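PDB 3TDG: putative uncharacterized protein from Helicobacter pylori, which probably acts as a thiol-disulfide oxidoreductase of the DsbG type, handling protein disulfides through a CxxC motif in a thioredoxin-fold domain. Local coordinates for residues 130-135 / 238-243; 149-154 / 174-179; 157-162 / 255-260; 164-169 / 217-222; 190-195 / 227-232. One frame throughout, in Å; residues are numbered along the deposited sequence.

The five contacts show how a thioredoxin fold is assembled from distant pieces of chain around a dithiol. Interaction 3 holds that site: the probable redox pair Cys159 and Cys162 against the cis-proline loop. Its neighbours close in on it. Interaction 2, the parallel strand pair, has its centre about 15 Å away and joins it through strand 259-262; interaction 4, centred about 11 Å away, uses the same helix 160-167 and lays Tyr222 against Pro157 and Cys162. Lys193 of interaction 5 packs on Pro157 and Met158 and ties back to interaction 4 at Ile221. Interaction 1 touches interaction 5 through Val241, its centre about 17 Å from the centre of interaction 3.

Interaction 1. Residues 130-135 / 238-243; sequences EIPADY and RTKVEN
Pro132 is the first residue of 130-135 to meet helix 235-249: its CB lies 3.9 Å from CE of Lys240, the ring sliding past the lysine chain, which runs in the opposite direction. Two residues on, Asp134 receives the end of that chain. With CG set between the backbone N and the carbonyl carbon (chi1 59°), the carboxylate turns toward the helix, and NZ of Lys240 forms a salt bridge with OD2 of Asp134 at 2.7 Å. The ammonium comes to the syn side of OD2, 20° out of the carboxylate plane, and stands 2.8 Å from OD1 of Asp134 as well, so it sits nearly astride the two oxygens. Lys240 spans the gap with its chain extended from CG to NZ. Tyr135 then brings an aromatic ring up to Val241, the two side chains crossing at about a right angle. The ring meets CA of Val241 with its edge, and OH of Tyr135 approaches CG2 of Val241 to 3.6 Å; the same hydroxyl is hydrogen-bonded to the carbonyl of Val182. The contact thereby joins the loop behind the long helix 98-129 to helix 235-249 of the thioredoxin-fold domain. An ion pair at the surface, its lysine partly covered, lies beside a buried apolar patch, and the nearby carboxylate would be expected to favour the charged form of Lys240, while Tyr135 has its polar end satisfied by a backbone carbonyl.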
# COMPACT_ATOMS: atom_id res chain seq x y z
N GLU A 130 -5.07 -21.57 9.39
CA GLU A 130 -4.53 -22.03 8.11
C GLU A 130 -3.54 -23.22 8.23
O GLU A 130 -3.18 -23.83 7.22
CB GLU A 130 -3.90 -20.83 7.41
CG GLU A 130 -2.93 -21.09 6.26
CD GLU A 130 -2.24 -19.80 5.80
OE1 GLU A 130 -1.40 -19.23 6.55
OE2 GLU A 130 -2.56 -19.33 4.68
N ILE A 131 -3.12 -23.54 9.46
CA ILE A 131 -2.20 -24.69 9.70
C ILE A 131 -2.96 -26.02 9.48
O ILE A 131 -4.06 -26.17 10.00
CB ILE A 131 -1.63 -24.62 11.15
CG1 ILE A 131 -0.71 -23.40 11.31
CG2 ILE A 131 -0.88 -25.89 11.53
CD1 ILE A 131 -0.38 -23.10 12.78
N PRO A 132 -2.37 -26.98 8.73
CA PRO A 132 -3.10 -28.25 8.53
C PRO A 132 -3.64 -28.80 9.84
O PRO A 132 -2.99 -28.68 10.90
CB PRO A 132 -2.05 -29.17 7.91
CG PRO A 132 -1.16 -28.24 7.16
CD PRO A 132 -1.11 -26.96 7.97
N ALA A 133 -4.82 -29.40 9.78
CA ALA A 133 -5.56 -29.81 10.97
C ALA A 133 -4.87 -30.86 11.84
O ALA A 133 -5.11 -30.92 13.06
CB ALA A 133 -6.95 -30.28 10.58
N ASP A 134 -4.03 -31.69 11.23
CA ASP A 134 -3.30 -32.71 11.97
C ASP A 134 -1.91 -32.20 12.45
O ASP A 134 -1.21 -32.92 13.15
CB ASP A 134 -3.12 -33.97 11.11
CG ASP A 134 -2.39 -33.70 9.82
OD1 ASP A 134 -1.64 -34.59 9.36
OD2 ASP A 134 -2.52 -32.60 9.25
N TYR A 135 -1.54 -30.98 12.07
CA TYR A 135 -0.18 -30.51 12.29
C TYR A 135 0.10 -30.19 13.77
O TYR A 135 1.11 -30.66 14.34
CB TYR A 135 0.14 -29.32 11.37
CG TYR A 135 1.62 -29.01 11.32
CD1 TYR A 135 2.41 -29.54 10.29
CD2 TYR A 135 2.23 -28.23 12.29
CE1 TYR A 135 3.75 -29.29 10.23
CE2 TYR A 135 3.59 -27.97 12.25
CZ TYR A 135 4.35 -28.50 11.22
OH TYR A 135 5.70 -28.25 11.14
N ARG A 238 8.78 -33.66 5.57
CA ARG A 238 9.69 -32.52 5.58
C ARG A 238 9.15 -31.38 4.73
O ARG A 238 9.20 -30.23 5.14
CB ARG A 238 11.12 -32.87 5.16
CG ARG A 238 12.18 -31.93 5.79
CD ARG A 238 13.31 -31.47 4.84
NE ARG A 238 13.61 -32.46 3.80
CZ ARG A 238 13.42 -32.25 2.49
NH1 ARG A 238 12.96 -31.08 2.05
NH2 ARG A 238 13.71 -33.22 1.62
N THR A 239 8.60 -31.71 3.56
CA THR A 239 7.95 -30.72 2.70
C THR A 239 6.72 -30.07 3.36
O THR A 239 6.53 -28.86 3.27
CB THR A 239 7.53 -31.35 1.34
OG1 THR A 239 8.66 -32.03 0.78
CG2 THR A 239 7.04 -30.28 0.36
N LYS A 240 5.90 -30.88 4.03
CA LYS A 240 4.76 -30.38 4.80
C LYS A 240 5.23 -29.42 5.91
O LYS A 240 4.65 -28.34 6.10
CB LYS A 240 3.97 -31.54 5.40
CG LYS A 240 2.67 -31.10 6.00
CD LYS A 240 2.02 -32.19 6.82
CE LYS A 240 0.51 -31.95 6.84
NZ LYS A 240 -0.21 -32.81 7.81
N VAL A 241 6.28 -29.82 6.63
CA VAL A 241 6.94 -28.95 7.61
C VAL A 241 7.41 -27.64 6.98
O VAL A 241 7.13 -26.56 7.51
CB VAL A 241 8.12 -29.67 8.34
CG1 VAL A 241 9.01 -28.67 9.08
CG2 VAL A 241 7.57 -30.73 9.30
N GLU A 242 8.12 -27.74 5.85
CA GLU A 242 8.66 -26.56 5.17
C GLU A 242 7.56 -25.60 4.74
O GLU A 242 7.69 -24.40 4.93
CB GLU A 242 9.58 -26.93 3.99
CG GLU A 242 10.93 -27.53 4.42
CD GLU A 242 11.77 -28.08 3.25
OE1 GLU A 242 12.95 -28.40 3.48
OE2 GLU A 242 11.25 -28.20 2.12
N ASN A 243 6.47 -26.13 4.18
CA ASN A 243 5.32 -25.32 3.73
C ASN A 243 4.53 -24.71 4.88
O ASN A 243 4.16 -23.53 4.84
CB ASN A 243 4.36 -26.14 2.84
CG ASN A 243 5.00 -26.59 1.52
OD1 ASN A 243 6.12 -26.19 1.17
ND2 ASN A 243 4.29 -27.44 0.78

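Interaction 2. Residues 149-154 / 174-179; sequences KILYIV and KENTVR
Strands 150-154 and 177-179 run parallel, their axes 4.6 Å apart at closest approach and inclined by 31°, with Ile150 opposite Thr177, Leu151 opposite Val178 and Tyr152 opposite Arg179. Bonds alternate as parallel pairing demands: Thr177 N donates to Lys149 O, Leu151 N to Thr177 O at 2.8 Å, Arg179 N to Leu151 O, and Ile153 N to Arg179 O at 3.1 Å. Ile150, Tyr152, Thr177 and Arg179 share one face of the sheet. There the arginine chain, extended from CG to NE, passes across the tyrosine ring: Arg179 CB stands over the ring face of Tyr152, 4.1 Å from its centroid, in a CH-pi contact. The guanidinium, turned 79° from the ring plane, reaches the phenol oxygen with its edge, NH1 of Arg179 donating to OH of Tyr152 at 3.0 Å nearly in the guanidinium plane. CD1 of Ile150 lies over one guanidinium face, toward its rim, 3.6 Å from NH2 of Arg179, and the charge finds its salt-bridge partner in Glu138. On the other face, Leu151 and Val178 lie side by side, and CD1 of Ile153 meets CG1 of Val178 at 3.7 Å. Here the central pair of the thioredoxin-fold sheet is formed: helix 169-175 covers the Leu151 and Val178 face, Phe128 stacks on Tyr152, and strands 259-262 and 137-139 flank the pair on either side.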
# COMPACT_ATOMS: atom_id res chain seq x y z
N LYS A 149 -9.70 -23.52 27.30
CA LYS A 149 -8.76 -22.39 27.25
C LYS A 149 -7.56 -22.76 26.38
O LYS A 149 -6.71 -23.56 26.77
CB LYS A 149 -8.35 -21.97 28.67
CG LYS A 149 -9.54 -21.49 29.55
CD LYS A 149 -9.06 -21.06 30.95
CE LYS A 149 -10.09 -21.40 32.03
NZ LYS A 149 -9.54 -21.27 33.42
N ILE A 150 -7.51 -22.18 25.18
CA ILE A 150 -6.56 -22.60 24.15
C ILE A 150 -5.29 -21.75 24.13
O ILE A 150 -5.35 -20.54 23.91
CB ILE A 150 -7.21 -22.62 22.74
CG1 ILE A 150 -8.43 -23.55 22.70
CG2 ILE A 150 -6.19 -23.02 21.66
CD1 ILE A 150 -8.11 -25.04 22.72
N LEU A 151 -4.15 -22.41 24.35
CA LEU A 151 -2.83 -21.77 24.22
C LEU A 151 -2.03 -22.35 23.06
O LEU A 151 -1.63 -23.51 23.10
CB LEU A 151 -2.05 -21.92 25.53
CG LEU A 151 -0.60 -21.43 25.60
CD1 LEU A 151 -0.47 -19.95 25.28
CD2 LEU A 151 -0.08 -21.72 27.00
N TYR A 152 -1.79 -21.54 22.04
CA TYR A 152 -0.91 -21.91 20.95
C TYR A 152 0.54 -21.61 21.32
O TYR A 152 0.84 -20.52 21.82
CB TYR A 152 -1.27 -21.13 19.70
CG TYR A 152 -2.36 -21.76 18.87
CD1 TYR A 152 -2.06 -22.80 17.97
CD2 TYR A 152 -3.68 -21.34 18.98
CE1 TYR A 152 -3.05 -23.38 17.20
CE2 TYR A 152 -4.69 -21.92 18.20
CZ TYR A 152 -4.37 -22.94 17.31
OH TYR A 152 -5.35 -23.54 16.54
N ILE A 153 1.43 -22.57 21.08
CA ILE A 153 2.86 -22.38 21.28
C ILE A 153 3.63 -22.72 20.00
O ILE A 153 3.71 -23.89 19.61
CB ILE A 153 3.37 -23.26 22.45
CG1 ILE A 153 2.56 -22.96 23.72
CG2 ILE A 153 4.90 -23.04 22.68
CD1 ILE A 153 2.99 -23.72 24.93
N VAL A 154 4.17 -21.72 19.32
CA VAL A 154 4.99 -21.94 18.13
C VAL A 154 6.42 -22.15 18.63
O VAL A 154 6.94 -21.32 19.38
CB VAL A 154 4.89 -20.80 17.13
CG1 VAL A 154 5.74 -21.10 15.86
CG2 VAL A 154 3.41 -20.56 16.73
N LYS A 174 -2.07 -27.54 33.46
CA LYS A 174 -2.91 -27.18 34.61
C LYS A 174 -3.88 -26.04 34.29
O LYS A 174 -5.01 -26.06 34.75
CB LYS A 174 -2.05 -26.87 35.84
CG LYS A 174 -1.43 -28.12 36.45
CD LYS A 174 -0.16 -27.83 37.24
CE LYS A 174 0.35 -29.11 37.90
NZ LYS A 174 1.64 -28.92 38.62
N GLU A 175 -3.45 -25.09 33.46
CA GLU A 175 -4.27 -23.90 33.17
C GLU A 175 -4.89 -23.81 31.77
O GLU A 175 -5.85 -23.07 31.57
CB GLU A 175 -3.46 -22.62 33.42
CG GLU A 175 -2.63 -22.61 34.70
CD GLU A 175 -3.46 -22.51 35.98
OE1 GLU A 175 -2.85 -22.69 37.06
OE2 GLU A 175 -4.69 -22.26 35.93
N ASN A 176 -4.32 -24.54 30.79
CA ASN A 176 -4.81 -24.48 29.40
C ASN A 176 -4.76 -25.81 28.67
O ASN A 176 -4.07 -26.73 29.08
CB ASN A 176 -3.97 -23.50 28.56
CG ASN A 176 -4.11 -22.07 29.00
OD1 ASN A 176 -4.88 -21.30 28.42
ND2 ASN A 176 -3.34 -21.69 30.00
N THR A 177 -5.49 -25.89 27.56
CA THR A 177 -5.19 -26.89 26.55
C THR A 177 -4.18 -26.23 25.62
O THR A 177 -4.42 -25.14 25.11
CB THR A 177 -6.45 -27.37 25.80
OG1 THR A 177 -7.13 -28.32 26.62
CG2 THR A 177 -6.08 -28.04 24.47
N VAL A 178 -3.06 -26.91 25.43
CA VAL A 178 -1.97 -26.42 24.60
C VAL A 178 -2.00 -27.03 23.20
O VAL A 178 -2.10 -28.26 23.06
CB VAL A 178 -0.60 -26.69 25.28
CG1 VAL A 178 0.58 -26.48 24.29
CG2 VAL A 178 -0.46 -25.82 26.52
N ARG A 179 -1.95 -26.17 22.19
CA ARG A 179 -1.69 -26.60 20.82
C ARG A 179 -0.26 -26.21 20.42
O ARG A 179 0.01 -25.07 20.02
CB ARG A 179 -2.69 -26.00 19.84
CG ARG A 179 -4.13 -26.45 20.12
CD ARG A 179 -5.10 -25.90 19.12
NE ARG A 179 -6.45 -26.36 19.45
CZ ARG A 179 -7.57 -25.79 19.03
NH1 ARG A 179 -7.53 -24.72 18.24
NH2 ARG A 179 -8.74 -26.31 19.39

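Interaction 3. Residues 157-162 / 255-260; sequences PMCPHC and KGVPFL
Cys162 and Val257 are brought together by their first torsions: SG of Cys162 lies anti to its carbonyl carbon (chi1 -64°), while Val257 places CG2 between its backbone N and carbonyl carbon. The two meet at 3.5 Å, SG of Cys162 to CG2 of Val257. The same methyl stands 4.0 Å from SG of Cys159, touching both sulfurs. Pro258, preceded by a cis peptide, lays its ring along the start of the helix: CD of Pro258 is 3.6 Å from SG of Cys162 and 3.8 Å from CB of His161. Within the CxxC segment, SG of Cys159 caps the helix by accepting from N of Cys162 at 3.5 Å. A CxxC at a helix start facing a cis-proline is characteristic of thioredoxin-family thiol-disulfide oxidoreductases, consistent with Cys159 and Cys162 being the redox pair here. Helix 160-167 carries the dithiol, Ser155 at the end of strand 150-155 touches Cys162, and the cis-proline loop leads directly into strand 259-262, the outermost of this chain's mixed sheet, beside strand 150-155.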
# COMPACT_ATOMS: atom_id res chain seq x y z
N PRO A 157 12.40 -27.10 17.52
CA PRO A 157 13.08 -28.11 18.32
C PRO A 157 14.62 -27.95 18.43
O PRO A 157 15.24 -28.70 19.18
CB PRO A 157 12.69 -29.43 17.65
CG PRO A 157 12.27 -29.08 16.26
CD PRO A 157 12.05 -27.59 16.17
N MET A 158 15.21 -27.01 17.69
CA MET A 158 16.65 -26.70 17.80
C MET A 158 16.90 -25.37 18.53
O MET A 158 17.95 -24.77 18.41
CB MET A 158 17.33 -26.66 16.41
CG MET A 158 17.44 -28.03 15.68
SD MET A 158 18.17 -29.41 16.61
CE MET A 158 19.93 -29.04 16.45
N CYS A 159 15.92 -24.91 19.30
CA CYS A 159 16.03 -23.61 19.91
C CYS A 159 16.10 -23.79 21.42
O CYS A 159 15.17 -24.34 22.01
CB CYS A 159 14.83 -22.75 19.49
SG CYS A 159 14.58 -21.20 20.38
N PRO A 160 17.21 -23.37 22.06
CA PRO A 160 17.31 -23.49 23.51
C PRO A 160 16.20 -22.79 24.27
O PRO A 160 15.73 -23.31 25.28
CB PRO A 160 18.67 -22.84 23.82
CG PRO A 160 19.49 -23.24 22.61
CD PRO A 160 18.51 -23.01 21.46
N HIS A 161 15.75 -21.63 23.80
CA HIS A 161 14.61 -20.98 24.47
C HIS A 161 13.31 -21.79 24.37
O HIS A 161 12.49 -21.81 25.30
CB HIS A 161 14.45 -19.54 23.98
CG HIS A 161 15.37 -18.59 24.66
ND1 HIS A 161 14.92 -17.59 25.50
CD2 HIS A 161 16.73 -18.50 24.67
CE1 HIS A 161 15.96 -16.91 25.98
NE2 HIS A 161 17.06 -17.45 25.49
N CYS A 162 13.13 -22.48 23.25
CA CYS A 162 11.98 -23.39 23.10
C CYS A 162 12.14 -24.64 23.97
O CYS A 162 11.15 -25.16 24.49
CB CYS A 162 11.76 -23.74 21.63
SG CYS A 162 11.31 -22.30 20.63
N LYS A 255 7.47 -13.18 14.48
CA LYS A 255 8.85 -12.89 14.10
C LYS A 255 9.88 -13.81 14.78
O LYS A 255 11.06 -13.75 14.46
CB LYS A 255 9.18 -11.42 14.42
CG LYS A 255 8.19 -10.40 13.84
CD LYS A 255 8.70 -8.95 13.97
CE LYS A 255 9.88 -8.64 13.03
NZ LYS A 255 9.65 -9.11 11.63
N GLY A 256 9.44 -14.65 15.71
CA GLY A 256 10.36 -15.56 16.41
C GLY A 256 9.69 -16.55 17.33
O GLY A 256 8.46 -16.56 17.49
N VAL A 257 10.52 -17.38 17.96
CA VAL A 257 10.02 -18.45 18.82
C VAL A 257 10.78 -18.42 20.15
O VAL A 257 11.86 -17.87 20.22
CB VAL A 257 10.19 -19.83 18.15
CG1 VAL A 257 9.35 -19.93 16.83
CG2 VAL A 257 11.67 -20.14 17.87
N PRO A 258 10.20 -19.01 21.22
CA PRO A 258 8.84 -19.55 21.29
C PRO A 258 7.82 -18.41 21.24
O PRO A 258 8.01 -17.38 21.88
CB PRO A 258 8.80 -20.25 22.65
CG PRO A 258 9.92 -19.63 23.46
CD PRO A 258 10.96 -19.19 22.48
N PHE A 259 6.77 -18.59 20.45
CA PHE A 259 5.69 -17.62 20.36
C PHE A 259 4.45 -18.23 21.03
O PHE A 259 3.96 -19.28 20.60
CB PHE A 259 5.43 -17.28 18.90
CG PHE A 259 4.36 -16.25 18.68
CD1 PHE A 259 4.70 -14.92 18.47
CD2 PHE A 259 3.01 -16.61 18.67
CE1 PHE A 259 3.72 -13.94 18.26
CE2 PHE A 259 2.02 -15.65 18.46
CZ PHE A 259 2.37 -14.31 18.26
N LEU A 260 3.95 -17.59 22.08
CA LEU A 260 2.73 -18.06 22.73
C LEU A 260 1.55 -17.15 22.37
O LEU A 260 1.70 -15.93 22.25
CB LEU A 260 2.91 -18.16 24.24
CG LEU A 260 3.72 -19.33 24.81
CD1 LEU A 260 5.18 -19.33 24.34
CD2 LEU A 260 3.66 -19.28 26.34

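Interaction 4. Residues 164-169 / 217-222; sequences KELTKL and ILEKIY
Leu166 supplies the tight part of this contact, driving one methyl into the hollow between Leu218, Glu219 and Tyr222. With CG opposite the backbone N (chi1 -178°), the side chain extends toward helix 211-222, and CD2 of Leu166 comes to 3.6 Å from CG of Tyr222. It lies equally near CB of that tyrosine, against the root of the ring and not its far end; the hydroxyl is hydrogen-bonded to Ser155. The other methyl, CD1 of Leu166, rests at 4.3 Å from CB of Leu218. Leu169 adds a looser touch one turn on, its CD2 4.3 Å from CD1 of Leu218. In the thioredoxin fold the helix bearing the CxxC motif packs on the central sheet, and here helix 211-222, from the helical segment between strands 177-182 and 259-262, lies against its flank; Leu166 and Tyr222 both also touch Met180 of strand 177-182. Polar atoms bridge the other side of Leu166. One water donates to O of Leu166 at 2.7 Å and to OE2 of Glu219 at 2.9 Å, linking a carbonyl near the helix end to the neighbouring helix. Glu219 spans that distance with an extended chain whose CG meets CD2 of Leu166 at 4.2 Å, and the same OE2 also forms a salt bridge with Arg170.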
# COMPACT_ATOMS: atom_id res chain seq x y z
N LYS A 164 13.64 -24.61 26.89
CA LYS A 164 13.25 -24.08 28.20
C LYS A 164 11.74 -23.96 28.32
O LYS A 164 11.14 -24.40 29.32
CB LYS A 164 13.93 -22.72 28.46
CG LYS A 164 13.21 -21.82 29.47
CD LYS A 164 14.04 -20.57 29.76
CE LYS A 164 13.21 -19.30 29.68
NZ LYS A 164 13.96 -18.31 28.87
N GLU A 165 11.11 -23.37 27.31
CA GLU A 165 9.65 -23.32 27.26
C GLU A 165 9.03 -24.73 27.36
O GLU A 165 8.03 -24.92 28.07
CB GLU A 165 9.19 -22.59 25.99
CG GLU A 165 7.66 -22.54 25.80
CD GLU A 165 6.91 -21.83 26.94
OE1 GLU A 165 7.40 -20.79 27.43
OE2 GLU A 165 5.82 -22.30 27.34
N LEU A 166 9.62 -25.71 26.69
CA LEU A 166 9.12 -27.09 26.78
C LEU A 166 9.05 -27.64 28.22
O LEU A 166 8.14 -28.40 28.55
CB LEU A 166 9.90 -28.02 25.86
CG LEU A 166 9.45 -29.48 25.79
CD1 LEU A 166 7.99 -29.60 25.34
CD2 LEU A 166 10.37 -30.30 24.92
N THR A 167 9.98 -27.24 29.09
CA THR A 167 9.96 -27.69 30.50
C THR A 167 8.74 -27.19 31.27
O THR A 167 8.35 -27.77 32.28
CB THR A 167 11.27 -27.31 31.28
OG1 THR A 167 11.34 -25.88 31.43
CG2 THR A 167 12.51 -27.80 30.55
N LYS A 168 8.12 -26.12 30.77
CA LYS A 168 6.95 -25.52 31.41
C LYS A 168 5.63 -26.10 30.92
O LYS A 168 4.55 -25.68 31.38
CB LYS A 168 6.95 -24.01 31.17
CG LYS A 168 8.29 -23.35 31.48
CD LYS A 168 8.22 -21.85 31.38
CE LYS A 168 9.58 -21.24 31.72
NZ LYS A 168 9.56 -19.75 31.65
N LEU A 169 5.69 -27.06 29.99
CA LEU A 169 4.48 -27.58 29.34
C LEU A 169 3.47 -28.21 30.31
O LEU A 169 2.30 -27.88 30.25
CB LEU A 169 4.83 -28.54 28.19
CG LEU A 169 3.68 -29.11 27.36
CD1 LEU A 169 2.86 -28.00 26.70
CD2 LEU A 169 4.23 -30.10 26.32
N ILE A 217 7.68 -37.99 23.76
CA ILE A 217 8.15 -37.92 22.39
C ILE A 217 8.81 -36.56 22.14
O ILE A 217 9.90 -36.50 21.59
CB ILE A 217 7.00 -38.18 21.36
CG1 ILE A 217 6.65 -39.67 21.35
CG2 ILE A 217 7.37 -37.68 19.97
CD1 ILE A 217 5.24 -39.97 20.83
N LEU A 218 8.17 -35.49 22.58
CA LEU A 218 8.70 -34.14 22.38
C LEU A 218 10.05 -33.95 23.10
O LEU A 218 11.03 -33.51 22.50
CB LEU A 218 7.67 -33.09 22.83
CG LEU A 218 6.43 -32.92 21.93
CD1 LEU A 218 5.35 -32.10 22.63
CD2 LEU A 218 6.78 -32.30 20.57
N GLU A 219 10.10 -34.33 24.37
CA GLU A 219 11.34 -34.27 25.17
C GLU A 219 12.44 -35.11 24.56
O GLU A 219 13.57 -34.65 24.41
CB GLU A 219 11.05 -34.68 26.62
CG GLU A 219 10.07 -33.73 27.30
CD GLU A 219 9.69 -34.16 28.71
OE1 GLU A 219 9.82 -35.35 29.05
OE2 GLU A 219 9.23 -33.28 29.48
N LYS A 220 12.09 -36.33 24.15
CA LYS A 220 13.07 -37.20 23.49
C LYS A 220 13.71 -36.45 22.30
O LYS A 220 14.94 -36.37 22.21
CB LYS A 220 12.41 -38.53 23.05
CG LYS A 220 13.35 -39.50 22.29
CD LYS A 220 12.64 -40.79 21.82
CE LYS A 220 11.86 -40.57 20.51
NZ LYS A 220 11.03 -41.75 20.12
N ILE A 221 12.88 -35.88 21.42
CA ILE A 221 13.41 -35.30 20.17
C ILE A 221 14.00 -33.89 20.35
O ILE A 221 14.95 -33.51 19.65
CB ILE A 221 12.35 -35.36 19.00
CG1 ILE A 221 12.07 -36.82 18.62
CG2 ILE A 221 12.83 -34.58 17.77
CD1 ILE A 221 10.81 -37.05 17.80
N TYR A 222 13.44 -33.12 21.30
CA TYR A 222 13.96 -31.79 21.61
C TYR A 222 15.35 -31.84 22.28
O TYR A 222 16.14 -30.90 22.17
CB TYR A 222 12.97 -31.01 22.49
CG TYR A 222 11.99 -30.13 21.73
CD1 TYR A 222 11.99 -28.75 21.92
CD2 TYR A 222 11.07 -30.68 20.83
CE1 TYR A 222 11.09 -27.93 21.25
CE2 TYR A 222 10.15 -29.85 20.13
CZ TYR A 222 10.18 -28.48 20.36
OH TYR A 222 9.33 -27.64 19.70
O HOH W 1 7.53 -31.00 29.16

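Interaction 5. Residues 190-195 / 227-232; sequences SAKKAA and DINAQK
Ile228 makes the apolar part of the contact, pushing CD1 between two successive lysines of helix 188-206. That methyl is 3.5 Å from CG of Lys192 and 3.5 Å from CG of Lys193, both closer than usual van der Waals contact, so the packing at this point is snug. Ile228 and Lys192 reach toward each other tip to tip, whereas Lys193 crosses the isoleucine at a slant with its methylenes, CE approaching CB of Ile228 at 4.0 Å. The isoleucine gets there with CG1 opposite the backbone N, which directs CG1 toward the helix, and a turn at the second torsion (chi2 57°) sets CD1 between the two lysines. Ile228 also touches Asn189 and Leu196, and the loop between helices 211-222 and 235-249 is thus pinned to helix 188-206, within the helical part of the chain that separates strands 177-182 and 259-262 of the thioredoxin fold. Hydrogen bonding falls to the lysine ends. Bent at its last torsion (chi4 42°), Lys192 donates from NZ to O of Gln231 at 3.0 Å, coming from well above the carbonyl plane, 58° out of it. Lys193 instead runs extended to the carbonyl of Ile221 at the end of helix 211-222. Inside the loop, NE2 of Gln231 donates to O of Asp227 at 2.9 Å, with the acceptor close to the amide plane of the glutamine, a bond that closes the turn containing Ile228.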
# COMPACT_ATOMS: atom_id res chain seq x y z
N SER A 190 16.20 -28.31 12.39
CA SER A 190 14.87 -27.94 12.89
C SER A 190 13.79 -28.63 12.05
O SER A 190 12.94 -29.36 12.57
CB SER A 190 14.68 -26.41 12.82
OG SER A 190 15.59 -25.71 13.66
N ALA A 191 13.86 -28.43 10.73
CA ALA A 191 12.91 -29.02 9.80
C ALA A 191 12.87 -30.55 9.94
O ALA A 191 11.79 -31.16 10.02
CB ALA A 191 13.25 -28.59 8.36
N LYS A 192 14.05 -31.16 10.02
CA LYS A 192 14.16 -32.60 10.17
C LYS A 192 13.56 -33.10 11.48
O LYS A 192 12.82 -34.08 11.50
CB LYS A 192 15.64 -33.00 10.07
CG LYS A 192 15.89 -34.47 10.12
CD LYS A 192 17.24 -34.81 9.46
CE LYS A 192 17.77 -36.16 9.98
NZ LYS A 192 16.69 -37.21 10.09
N LYS A 193 13.87 -32.43 12.58
CA LYS A 193 13.24 -32.78 13.84
C LYS A 193 11.73 -32.55 13.81
O LYS A 193 10.97 -33.38 14.29
CB LYS A 193 13.91 -32.02 15.00
CG LYS A 193 15.27 -32.62 15.41
CD LYS A 193 15.67 -32.19 16.81
CE LYS A 193 17.04 -32.82 17.23
NZ LYS A 193 17.37 -32.47 18.64
N ALA A 194 11.29 -31.42 13.27
CA ALA A 194 9.84 -31.17 13.13
C ALA A 194 9.16 -32.30 12.33
O ALA A 194 8.09 -32.78 12.72
CB ALA A 194 9.59 -29.80 12.45
N ALA A 195 9.80 -32.74 11.24
CA ALA A 195 9.30 -33.88 10.43
C ALA A 195 9.15 -35.18 11.21
O ALA A 195 8.13 -35.86 11.12
CB ALA A 195 10.20 -34.10 9.17
N ASP A 227 20.34 -37.76 18.55
CA ASP A 227 21.13 -37.93 17.35
C ASP A 227 20.26 -37.84 16.10
O ASP A 227 19.72 -38.83 15.61
CB ASP A 227 21.89 -39.26 17.38
CG ASP A 227 23.08 -39.29 16.44
OD1 ASP A 227 23.15 -38.41 15.53
OD2 ASP A 227 23.95 -40.18 16.61
N ILE A 228 20.15 -36.62 15.60
CA ILE A 228 19.27 -36.32 14.49
C ILE A 228 19.69 -37.02 13.18
O ILE A 228 18.84 -37.54 12.45
CB ILE A 228 19.07 -34.77 14.36
CG1 ILE A 228 18.08 -34.43 13.25
CG2 ILE A 228 20.42 -34.02 14.27
CD1 ILE A 228 16.73 -35.09 13.46
N ASN A 229 20.99 -37.07 12.90
CA ASN A 229 21.48 -37.73 11.68
C ASN A 229 21.35 -39.26 11.70
O ASN A 229 21.36 -39.89 10.65
CB ASN A 229 22.90 -37.28 11.37
CG ASN A 229 23.00 -35.78 11.22
OD1 ASN A 229 23.88 -35.15 11.81
ND2 ASN A 229 22.09 -35.20 10.46
N ALA A 230 21.21 -39.83 12.89
CA ALA A 230 21.01 -41.27 13.07
C ALA A 230 19.58 -41.71 12.74
O ALA A 230 19.23 -42.88 12.91
CB ALA A 230 21.36 -41.68 14.49
N GLN A 231 18.75 -40.77 12.29
CA GLN A 231 17.36 -41.07 11.95
C GLN A 231 17.14 -40.89 10.45
O GLN A 231 17.71 -39.98 9.84
CB GLN A 231 16.40 -40.15 12.71
CG GLN A 231 16.82 -39.81 14.14
CD GLN A 231 16.87 -41.03 15.05
OE1 GLN A 231 16.08 -41.96 14.91
NE2 GLN A 231 17.82 -41.03 15.99
N LYS A 232 16.32 -41.75 9.87
CA LYS A 232 15.88 -41.55 8.49
C LYS A 232 14.72 -40.58 8.48
O LYS A 232 13.77 -40.73 9.24
CB LYS A 232 15.53 -42.87 7.80
CG LYS A 232 16.74 -43.53 7.14
CD LYS A 232 16.50 -44.99 6.84
CE LYS A 232 17.82 -45.69 6.57
NZ LYS A 232 17.58 -47.11 6.19